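Local coordinates for fibronectin type III domain-containing protein (Simiduia agarivorans, PDB 6P2K) that probably hydrolyses the beta-1,4-glucan backbone of xyloglucan, as a family 74 glycoside hydrolase whose catalytic module is built from two seven-bladed beta-propellers, at residues Arg289-Phe297 / Phe308-Ser316; Gln713-Gly721 / Gln732-Met743. One frame throughout, in Å; residues are numbered along the deposited sequence.

Contact 1 of 2, residues Arg289-Phe297 / Phe308-Ser316; sequences RFGLYEGTF and FYWEKIWDS
Phe297 meets two aromatics on the facing strand, in the antiparallel hairpin of strands 292-300 and 304-314 that forms the outer part of a beta-propeller blade. Its ring nearly parallels Phe308 (planes at 6°, slid aside), whereas its edge turns toward the face of the Trp310 indole, Phe297 CZ lying 3.6 Å from Trp310 CZ2. That indole spreads over Gly295, with Trp310 CE3 3.4 Å from Gly295 CA, where a side chain would run into the indole as it stands. On the opposite face, with Tyr309 CG between its backbone N and carbonyl carbon (chi1 58°), the ring is brought over Thr296 CB, 3.8 Å from the centroid and 28° off the normal, a CH-pi contact. The Tyr309 ring also meets that of Tyr236 of a second subunit. A serine here would probably uncover Thr296 CB and leave Tyr236 without its ring partner. Ile313 N (2.9 Å) and, weakly, Trp314 N donate to Leu292 O, the signature of a classic bulge. The Lys312 chain passes the Tyr293 ring and donates from NZ to a lone pair of Phe290 O, 2.9 Å away. Glu260 pairs with Lys312; Tyr338 and Arg347 hold Glu294 OE2, and Tyr369 OH donates to OE1.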
loop_
_atom_site.group_PDB
_atom_site.type_symbol
_atom_site.label_atom_id
_atom_site.label_comp_id
_atom_site.label_asym_id
_atom_site.label_seq_id
_atom_site.Cartn_x
_atom_site.Cartn_y
_atom_site.Cartn_z
ATOM N N ARG B 289 31.970 -29.987 3.606
ATOM C CA ARG B 289 31.118 -29.552 2.499
ATOM C C ARG B 289 31.983 -28.885 1.433
ATOM O O ARG B 289 32.412 -27.740 1.599
ATOM C CB ARG B 289 30.035 -28.593 2.987
ATOM C CG ARG B 289 29.038 -29.204 3.950
ATOM C CD ARG B 289 27.839 -28.282 4.170
ATOM N NE ARG B 289 26.796 -28.947 4.944
ATOM C CZ ARG B 289 25.889 -29.772 4.425
ATOM N NH1 ARG B 289 25.882 -30.029 3.122
ATOM N NH2 ARG B 289 24.987 -30.340 5.212
ATOM N N PHE B 290 32.220 -29.597 0.328
ATOM C CA PHE B 290 32.932 -29.013 -0.802
ATOM C C PHE B 290 32.430 -29.536 -2.141
ATOM O O PHE B 290 33.039 -29.230 -3.173
ATOM C CB PHE B 290 34.445 -29.270 -0.697
ATOM C CG PHE B 290 34.802 -30.719 -0.518
ATOM C CD1 PHE B 290 34.835 -31.583 -1.602
ATOM C CD2 PHE B 290 35.108 -31.216 0.735
ATOM C CE1 PHE B 290 35.158 -32.914 -1.436
ATOM C CE2 PHE B 290 35.437 -32.541 0.906
ATOM C CZ PHE B 290 35.461 -33.393 -0.180
ATOM N N GLY B 291 31.353 -30.315 -2.162
ATOM C CA GLY B 291 30.943 -30.984 -3.379
ATOM C C GLY B 291 31.610 -32.338 -3.537
ATOM O O GLY B 291 31.755 -33.078 -2.560
ATOM N N LEU B 292 32.042 -32.663 -4.753
ATOM C CA LEU B 292 32.575 -33.987 -5.042
ATOM C C LEU B 292 33.655 -33.878 -6.111
ATOM O O LEU B 292 33.487 -33.165 -7.103
ATOM C CB LEU B 292 31.455 -34.932 -5.494
ATOM C CG LEU B 292 31.787 -36.376 -5.866
ATOM C CD1 LEU B 292 32.435 -37.102 -4.698
ATOM C CD2 LEU B 292 30.518 -37.093 -6.306
ATOM N N TYR B 293 34.760 -34.589 -5.899
ATOM C CA TYR B 293 35.906 -34.558 -6.799
ATOM C C TYR B 293 35.940 -35.796 -7.686
ATOM O O TYR B 293 35.631 -36.905 -7.240
ATOM C CB TYR B 293 37.223 -34.489 -6.021
ATOM C CG TYR B 293 37.586 -33.139 -5.448
ATOM C CD1 TYR B 293 38.089 -32.126 -6.259
ATOM C CD2 TYR B 293 37.471 -32.893 -4.087
ATOM C CE1 TYR B 293 38.442 -30.899 -5.728
ATOM C CE2 TYR B 293 37.820 -31.675 -3.550
ATOM C CZ TYR B 293 38.305 -30.681 -4.372
ATOM O OH TYR B 293 38.653 -29.467 -3.831
ATOM N N GLU B 294 36.341 -35.601 -8.938
ATOM C CA GLU B 294 36.782 -36.687 -9.801
ATOM C C GLU B 294 38.210 -36.397 -10.241
ATOM O O GLU B 294 38.499 -35.310 -10.753
ATOM C CB GLU B 294 35.873 -36.863 -11.020
ATOM C CG GLU B 294 36.334 -37.991 -11.945
ATOM C CD GLU B 294 35.309 -38.348 -13.005
ATOM O OE1 GLU B 294 34.849 -37.437 -13.727
ATOM O OE2 GLU B 294 34.962 -39.543 -13.114
ATOM N N GLY B 295 39.100 -37.358 -10.027
ATOM C CA GLY B 295 40.496 -37.222 -10.389
ATOM C C GLY B 295 40.843 -38.106 -11.571
ATOM O O GLY B 295 40.308 -39.206 -11.717
ATOM N N THR B 296 41.741 -37.614 -12.418
ATOM C CA THR B 296 42.223 -38.351 -13.577
ATOM C C THR B 296 43.706 -38.634 -13.390
ATOM O O THR B 296 44.489 -37.712 -13.147
ATOM C CB THR B 296 41.986 -37.569 -14.872
ATOM O OG1 THR B 296 40.609 -37.183 -14.948
ATOM C CG2 THR B 296 42.335 -38.420 -16.084
ATOM N N PHE B 297 44.085 -39.905 -13.492
ATOM C CA PHE B 297 45.464 -40.336 -13.299
ATOM C C PHE B 297 45.931 -41.055 -14.555
ATOM O O PHE B 297 45.394 -42.112 -14.905
ATOM C CB PHE B 297 45.595 -41.246 -12.074
ATOM C CG PHE B 297 45.308 -40.553 -10.772
ATOM C CD1 PHE B 297 44.003 -40.281 -10.390
ATOM C CD2 PHE B 297 46.338 -40.175 -9.931
ATOM C CE1 PHE B 297 43.732 -39.641 -9.197
ATOM C CE2 PHE B 297 46.074 -39.537 -8.733
ATOM C CZ PHE B 297 44.766 -39.270 -8.367
ATOM N N PHE B 308 48.439 -36.032 -13.192
ATOM C CA PHE B 308 47.140 -36.232 -12.571
ATOM C C PHE B 308 46.537 -34.874 -12.252
ATOM O O PHE B 308 47.257 -33.891 -12.053
ATOM C CB PHE B 308 47.234 -37.092 -11.303
ATOM C CG PHE B 308 47.769 -36.360 -10.100
ATOM C CD1 PHE B 308 49.128 -36.332 -9.837
ATOM C CD2 PHE B 308 46.909 -35.711 -9.222
ATOM C CE1 PHE B 308 49.622 -35.662 -8.730
ATOM C CE2 PHE B 308 47.399 -35.039 -8.119
ATOM C CZ PHE B 308 48.757 -35.016 -7.872
ATOM N N TYR B 309 45.206 -34.832 -12.203
ATOM C CA TYR B 309 44.500 -33.619 -11.820
ATOM C C TYR B 309 43.175 -33.988 -11.171
ATOM O O TYR B 309 42.603 -35.048 -11.444
ATOM C CB TYR B 309 44.267 -32.685 -13.018
ATOM C CG TYR B 309 43.497 -33.290 -14.174
ATOM C CD1 TYR B 309 44.127 -34.110 -15.102
ATOM C CD2 TYR B 309 42.144 -33.020 -14.351
ATOM C CE1 TYR B 309 43.428 -34.656 -16.167
ATOM C CE2 TYR B 309 41.437 -33.562 -15.410
ATOM C CZ TYR B 309 42.084 -34.378 -16.315
ATOM O OH TYR B 309 41.384 -34.920 -17.371
ATOM N N TRP B 310 42.704 -33.104 -10.295
ATOM C CA TRP B 310 41.418 -33.248 -9.631
ATOM C C TRP B 310 40.460 -32.185 -10.147
ATOM O O TRP B 310 40.851 -31.033 -10.359
ATOM C CB TRP B 310 41.557 -33.123 -8.112
ATOM C CG TRP B 310 42.296 -34.253 -7.468
ATOM C CD1 TRP B 310 43.609 -34.268 -7.105
ATOM C CD2 TRP B 310 41.760 -35.528 -7.095
ATOM N NE1 TRP B 310 43.929 -35.477 -6.536
ATOM C CE2 TRP B 310 42.810 -36.268 -6.517
ATOM C CE3 TRP B 310 40.497 -36.116 -7.193
ATOM C CZ2 TRP B 310 42.634 -37.567 -6.040
ATOM C CZ3 TRP B 310 40.325 -37.406 -6.723
ATOM C CH2 TRP B 310 41.386 -38.116 -6.154
ATOM N N GLU B 311 39.207 -32.573 -10.346
ATOM C CA GLU B 311 38.180 -31.676 -10.850
ATOM C C GLU B 311 36.926 -31.832 -10.007
ATOM O O GLU B 311 36.537 -32.953 -9.664
ATOM C CB GLU B 311 37.870 -31.968 -12.321
ATOM C CG GLU B 311 36.618 -31.298 -12.853
ATOM C CD GLU B 311 36.288 -31.742 -14.264
ATOM O OE1 GLU B 311 35.426 -31.105 -14.907
ATOM O OE2 GLU B 311 36.892 -32.731 -14.731
ATOM N N LYS B 312 36.304 -30.710 -9.660
ATOM C CA LYS B 312 35.037 -30.741 -8.939
ATOM C C LYS B 312 33.922 -31.002 -9.939
ATOM O O LYS B 312 33.642 -30.164 -10.801
ATOM C CB LYS B 312 34.810 -29.434 -8.185
ATOM C CG LYS B 312 35.446 -29.404 -6.807
ATOM C CD LYS B 312 34.766 -28.399 -5.897
ATOM C CE LYS B 312 35.634 -28.092 -4.687
ATOM N NZ LYS B 312 34.969 -27.141 -3.751
ATOM N N ILE B 313 33.291 -32.176 -9.841
ATOM C CA ILE B 313 32.152 -32.487 -10.700
ATOM C C ILE B 313 30.832 -32.100 -10.056
ATOM O O ILE B 313 29.780 -32.195 -10.708
ATOM C CB ILE B 313 32.151 -33.981 -11.079
ATOM C CG1 ILE B 313 32.045 -34.852 -9.825
ATOM C CG2 ILE B 313 33.414 -34.325 -11.854
ATOM C CD1 ILE B 313 31.666 -36.287 -10.121
ATOM N N TRP B 314 30.859 -31.656 -8.801
ATOM C CA TRP B 314 29.694 -31.185 -8.066
ATOM C C TRP B 314 30.195 -30.115 -7.108
ATOM O O TRP B 314 31.248 -30.287 -6.490
ATOM C CB TRP B 314 29.022 -32.334 -7.309
ATOM C CG TRP B 314 27.578 -32.115 -6.958
ATOM C CD1 TRP B 314 26.741 -31.145 -7.438
ATOM C CD2 TRP B 314 26.803 -32.898 -6.043
ATOM N NE1 TRP B 314 25.493 -31.278 -6.872
ATOM C CE2 TRP B 314 25.507 -32.348 -6.014
ATOM C CE3 TRP B 314 27.084 -34.010 -5.241
ATOM C CZ2 TRP B 314 24.494 -32.876 -5.219
ATOM C CZ3 TRP B 314 26.075 -34.532 -4.452
ATOM C CH2 TRP B 314 24.796 -33.966 -4.449
ATOM N N ASP B 315 29.462 -29.010 -6.994
ATOM C CA ASP B 315 30.006 -27.844 -6.307
ATOM C C ASP B 315 28.875 -27.052 -5.657
ATOM O O ASP B 315 27.721 -27.490 -5.628
ATOM C CB ASP B 315 30.807 -26.979 -7.288
ATOM C CG ASP B 315 31.951 -26.246 -6.620
ATOM O OD1 ASP B 315 31.942 -26.135 -5.373
ATOM O OD2 ASP B 315 32.855 -25.777 -7.344
ATOM N N SER B 316 29.223 -25.869 -5.142
ATOM C CA SER B 316 28.272 -24.977 -4.495
ATOM C C SER B 316 27.062 -24.749 -5.386
ATOM O O SER B 316 27.161 -24.739 -6.615
ATOM C CB SER B 316 28.931 -23.628 -4.186
ATOM O OG SER B 316 30.201 -23.815 -3.595
HETATM O O HOH W 1 32.673 -25.850 -2.713
HETATM O O HOH W 2 36.828 -35.903 -14.948
#

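Contact 2 of 2, residues Gln713-Gly721 / Gln732-Met743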
loop_
_atom_site.group_PDB
_atom_site.type_symbol
_atom_site.label_atom_id
_atom_site.label_comp_id
_atom_site.label_asym_id
_atom_site.label_seq_id
_atom_site.Cartn_x
_atom_site.Cartn_y
_atom_site.Cartn_z
ATOM N N GLN B 713 16.283 -48.235 19.157
ATOM C CA GLN B 713 15.379 -47.890 18.057
ATOM C C GLN B 713 14.377 -49.011 17.791
ATOM O O GLN B 713 14.074 -49.342 16.643
ATOM C CB GLN B 713 16.153 -47.541 16.783
ATOM C CG GLN B 713 17.124 -46.392 16.945
ATOM C CD GLN B 713 18.131 -46.325 15.816
ATOM O OE1 GLN B 713 19.131 -45.612 15.903
ATOM N NE2 GLN B 713 17.873 -47.073 14.745
ATOM N N LEU B 714 13.861 -49.602 18.862
ATOM C CA LEU B 714 12.887 -50.678 18.776
ATOM C C LEU B 714 11.524 -50.155 19.203
ATOM O O LEU B 714 11.381 -49.600 20.298
ATOM C CB LEU B 714 13.304 -51.863 19.647
ATOM C CG LEU B 714 14.630 -52.513 19.248
ATOM C CD1 LEU B 714 15.098 -53.492 20.312
ATOM C CD2 LEU B 714 14.490 -53.207 17.900
ATOM N N GLY B 715 10.534 -50.320 18.333
ATOM C CA GLY B 715 9.171 -49.955 18.661
ATOM C C GLY B 715 8.304 -51.178 18.862
ATOM O O GLY B 715 8.166 -52.000 17.949
ATOM N N TYR B 716 7.723 -51.325 20.055
ATOM C CA TYR B 716 6.890 -52.494 20.312
ATOM C C TYR B 716 5.568 -52.399 19.562
ATOM O O TYR B 716 5.147 -53.356 18.902
ATOM C CB TYR B 716 6.640 -52.663 21.812
ATOM C CG TYR B 716 6.088 -54.030 22.129
ATOM C CD1 TYR B 716 4.733 -54.305 21.988
ATOM C CD2 TYR B 716 6.926 -55.060 22.532
ATOM C CE1 TYR B 716 4.228 -55.565 22.250
ATOM C CE2 TYR B 716 6.428 -56.323 22.801
ATOM C CZ TYR B 716 5.079 -56.569 22.658
ATOM O OH TYR B 716 4.577 -57.822 22.923
ATOM N N GLY B 717 4.895 -51.257 19.661
ATOM C CA GLY B 717 3.610 -51.102 19.011
ATOM C C GLY B 717 2.860 -49.856 19.430
ATOM O O GLY B 717 3.196 -49.220 20.435
ATOM N N VAL B 718 1.843 -49.497 18.652
ATOM C CA VAL B 718 0.977 -48.356 18.930
ATOM C C VAL B 718 -0.359 -48.897 19.411
ATOM O O VAL B 718 -0.919 -49.815 18.799
ATOM C CB VAL B 718 0.797 -47.470 17.685
ATOM C CG1 VAL B 718 0.058 -46.182 18.045
ATOM C CG2 VAL B 718 2.151 -47.170 17.058
ATOM N N PHE B 719 -0.867 -48.339 20.506
ATOM C CA PHE B 719 -2.069 -48.857 21.146
ATOM C C PHE B 719 -3.099 -47.753 21.319
ATOM O O PHE B 719 -2.773 -46.641 21.741
ATOM C CB PHE B 719 -1.736 -49.494 22.498
ATOM C CG PHE B 719 -0.741 -50.612 22.399
ATOM C CD1 PHE B 719 0.623 -50.355 22.469
ATOM C CD2 PHE B 719 -1.166 -51.921 22.205
ATOM C CE1 PHE B 719 1.541 -51.384 22.366
ATOM C CE2 PHE B 719 -0.255 -52.954 22.104
ATOM C CZ PHE B 719 1.102 -52.687 22.185
ATOM N N LEU B 720 -4.347 -48.079 20.995
ATOM C CA LEU B 720 -5.461 -47.144 21.047
ATOM C C LEU B 720 -6.502 -47.681 22.019
ATOM O O LEU B 720 -6.991 -48.804 21.855
ATOM C CB LEU B 720 -6.073 -46.949 19.658
ATOM C CG LEU B 720 -7.245 -45.970 19.550
ATOM C CD1 LEU B 720 -6.743 -44.532 19.514
ATOM C CD2 LEU B 720 -8.102 -46.280 18.334
ATOM N N GLY B 721 -6.838 -46.883 23.024
ATOM C CA GLY B 721 -7.841 -47.247 24.013
ATOM C C GLY B 721 -9.112 -46.445 23.801
ATOM O O GLY B 721 -9.059 -45.266 23.434
ATOM N N GLN B 732 -6.721 -51.672 21.823
ATOM C CA GLN B 732 -6.523 -52.405 20.585
ATOM C C GLN B 732 -5.189 -51.996 19.975
ATOM O O GLN B 732 -4.636 -50.934 20.280
ATOM C CB GLN B 732 -7.669 -52.167 19.592
ATOM C CG GLN B 732 -7.902 -50.706 19.241
ATOM C CD GLN B 732 -9.129 -50.504 18.370
ATOM O OE1 GLN B 732 -9.294 -51.166 17.346
ATOM N NE2 GLN B 732 -9.996 -49.582 18.776
ATOM N N ASP B 733 -4.676 -52.864 19.111
ATOM C CA ASP B 733 -3.402 -52.651 18.437
ATOM C C ASP B 733 -3.655 -51.897 17.136
ATOM O O ASP B 733 -4.400 -52.373 16.273
ATOM C CB ASP B 733 -2.723 -53.999 18.178
ATOM C CG ASP B 733 -1.374 -53.865 17.491
ATOM O OD1 ASP B 733 -0.861 -52.732 17.358
ATOM O OD2 ASP B 733 -0.823 -54.911 17.083
ATOM N N ILE B 734 -3.050 -50.716 17.000
ATOM C CA ILE B 734 -3.225 -49.921 15.788
ATOM C C ILE B 734 -1.871 -49.653 15.143
ATOM O O ILE B 734 -1.700 -48.666 14.419
ATOM C CB ILE B 734 -3.971 -48.605 16.078
ATOM C CG1 ILE B 734 -3.171 -47.720 17.034
ATOM C CG2 ILE B 734 -5.358 -48.887 16.636
ATOM C CD1 ILE B 734 -3.502 -46.239 16.912
ATOM N N THR B 735 -0.900 -50.534 15.395
ATOM C CA THR B 735 0.400 -50.398 14.746
ATOM C C THR B 735 0.266 -50.521 13.234
ATOM O O THR B 735 0.795 -49.691 12.483
ATOM C CB THR B 735 1.377 -51.444 15.287
ATOM O OG1 THR B 735 1.383 -51.394 16.720
ATOM C CG2 THR B 735 2.786 -51.175 14.771
ATOM N N ASP B 736 -0.448 -51.549 12.772
ATOM C CA ASP B 736 -0.774 -51.773 11.353
ATOM C C ASP B 736 0.520 -51.694 10.540
ATOM O O ASP B 736 1.489 -52.391 10.872
ATOM C CB ASP B 736 -1.873 -50.805 10.929
ATOM C CG ASP B 736 -3.173 -51.035 11.676
ATOM O OD1 ASP B 736 -3.529 -52.209 11.910
ATOM O OD2 ASP B 736 -3.843 -50.043 12.025
ATOM N N ASP B 737 0.592 -50.862 9.502
ATOM C CA ASP B 737 1.753 -50.803 8.627
ATOM C C ASP B 737 2.776 -49.747 9.049
ATOM O O ASP B 737 3.644 -49.390 8.245
ATOM C CB ASP B 737 1.310 -50.557 7.182
ATOM C CG ASP B 737 0.385 -49.361 7.047
ATOM O OD1 ASP B 737 0.051 -48.739 8.077
ATOM O OD2 ASP B 737 -0.009 -49.041 5.907
ATOM N N LEU B 738 2.703 -49.246 10.283
ATOM C CA LEU B 738 3.661 -48.248 10.759
ATOM C C LEU B 738 4.940 -48.969 11.158
ATOM O O LEU B 738 5.013 -49.601 12.215
ATOM C CB LEU B 738 3.089 -47.445 11.919
ATOM C CG LEU B 738 3.869 -46.168 12.252
ATOM C CD1 LEU B 738 3.877 -45.208 11.065
ATOM C CD2 LEU B 738 3.295 -45.488 13.485
ATOM N N HIS B 739 5.965 -48.871 10.310
ATOM C CA HIS B 739 7.159 -49.681 10.504
ATOM C C HIS B 739 8.105 -49.057 11.525
ATOM O O HIS B 739 8.743 -49.775 12.304
ATOM C CB HIS B 739 7.844 -49.909 9.158
ATOM C CG HIS B 739 7.029 -50.728 8.202
ATOM N ND1 HIS B 739 6.527 -50.218 7.023
ATOM C CD2 HIS B 739 6.623 -52.019 8.257
ATOM C CE1 HIS B 739 5.850 -51.161 6.391
ATOM N NE2 HIS B 739 5.895 -52.263 7.118
ATOM N N PHE B 740 8.200 -47.734 11.552
ATOM C CA PHE B 740 8.876 -47.016 12.624
ATOM C C PHE B 740 7.784 -46.368 13.466
ATOM O O PHE B 740 7.189 -45.366 13.055
ATOM C CB PHE B 740 9.854 -45.985 12.069
ATOM C CG PHE B 740 10.695 -45.327 13.122
ATOM C CD1 PHE B 740 10.248 -44.191 13.771
ATOM C CD2 PHE B 740 11.925 -45.854 13.474
ATOM C CE1 PHE B 740 11.016 -43.586 14.747
ATOM C CE2 PHE B 740 12.697 -45.252 14.452
ATOM C CZ PHE B 740 12.242 -44.115 15.087
ATOM N N SER B 741 7.509 -46.950 14.632
ATOM C CA SER B 741 6.332 -46.599 15.412
ATOM C C SER B 741 6.645 -45.856 16.703
ATOM O O SER B 741 5.712 -45.497 17.427
ATOM C CB SER B 741 5.522 -47.861 15.726
ATOM O OG SER B 741 6.302 -48.799 16.443
ATOM N N GLY B 742 7.916 -45.636 17.028
ATOM C CA GLY B 742 8.230 -44.740 18.127
ATOM C C GLY B 742 7.723 -43.340 17.830
ATOM O O GLY B 742 7.748 -42.883 16.686
ATOM N N MET B 743 7.236 -42.657 18.865
ATOM C CA MET B 743 6.557 -41.383 18.674
ATOM C C MET B 743 7.043 -40.344 19.671
ATOM O O MET B 743 7.264 -40.650 20.846
ATOM C CB MET B 743 5.043 -41.543 18.804
ATOM C CG MET B 743 4.416 -42.351 17.684
ATOM S SD MET B 743 2.671 -42.666 17.970
ATOM C CE MET B 743 2.243 -43.530 16.459
HETATM O O HOH W 3 6.070 -48.328 19.001
HETATM O O HOH W 4 -9.715 -48.966 21.212
#
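Phe719 and Asp733 face each other as a non-hydrogen-bonded pair, and their flat groups are held differently. At the edge of the Phe719 ring, in its plane, lies Tyr716 CD1; Gln732 O and Asp733 CA approach it obliquely, and the Phe664 ring meets it with planes at about 50°. The Asp733 carboxylate is gripped through OD1 by two donors: Thr735 OG1 reaches its syn lone pair at 2.7 Å, while Thr735 N comes from above the carboxylate plane at 2.9 Å, making an Asx turn. Asp733 OD2 pairs with Arg673, so both oxygens are engaged. The Gln732 amide lies alongside Leu720, NE2 3.8 Å from Leu720 CD2, and a water donates to Leu720 O.

These residues belong to the last two strands, 714-723 and 729-733, of a four-stranded propeller blade, at the point where the chain leaves the outer strand for the next blade. Regular pairing ends early: Ile734 N still donates to Val718 O, but the next donor, Val718 N, is taken by a side chain, Thr735 OG1, at 2.7 Å and 163°. Thr735 OG1 is placed for this by lying beside its own backbone N (chi1 -51°); the same oxygen accepts from Val718 N and donates to Asp733 OD1, so one hydroxyl ties the strand to the turn. A type II' turn from Thr735 to Leu738 follows.

Val718 carries the apolar packing. Its CG1 touches Ile734 CG1 at 3.7 Å; its CG2 meets Ser741 CB and, at 3.7 Å, Met743 CE, whose extended chain crosses it at about a right angle. Ile734 CG2 also leans on Leu720 CB, 3.7 Å away, and Ile734 packs against Leu757, on a strand of the following blade.

In the fold
Contact 1 closes along the chain before contact 2 opens, and the two lie on opposite sides of the chain's centre, their own centres 45 Å apart and their nearest atoms about 20 Å apart. They share no sheet. Contact 1 joins the third and fourth strands of the blade 265-314, contact 2 the same two positions of the blade 697-733. The succession of four-stranded antiparallel sheets places the first blade in the N-terminal propeller and the second in the C-terminal one, so equivalent hairpins serve both halves of this GH74 module. Their surroundings differ: a neighbouring subunit reaches contact 1, whereas no other protein chain touches contact 2.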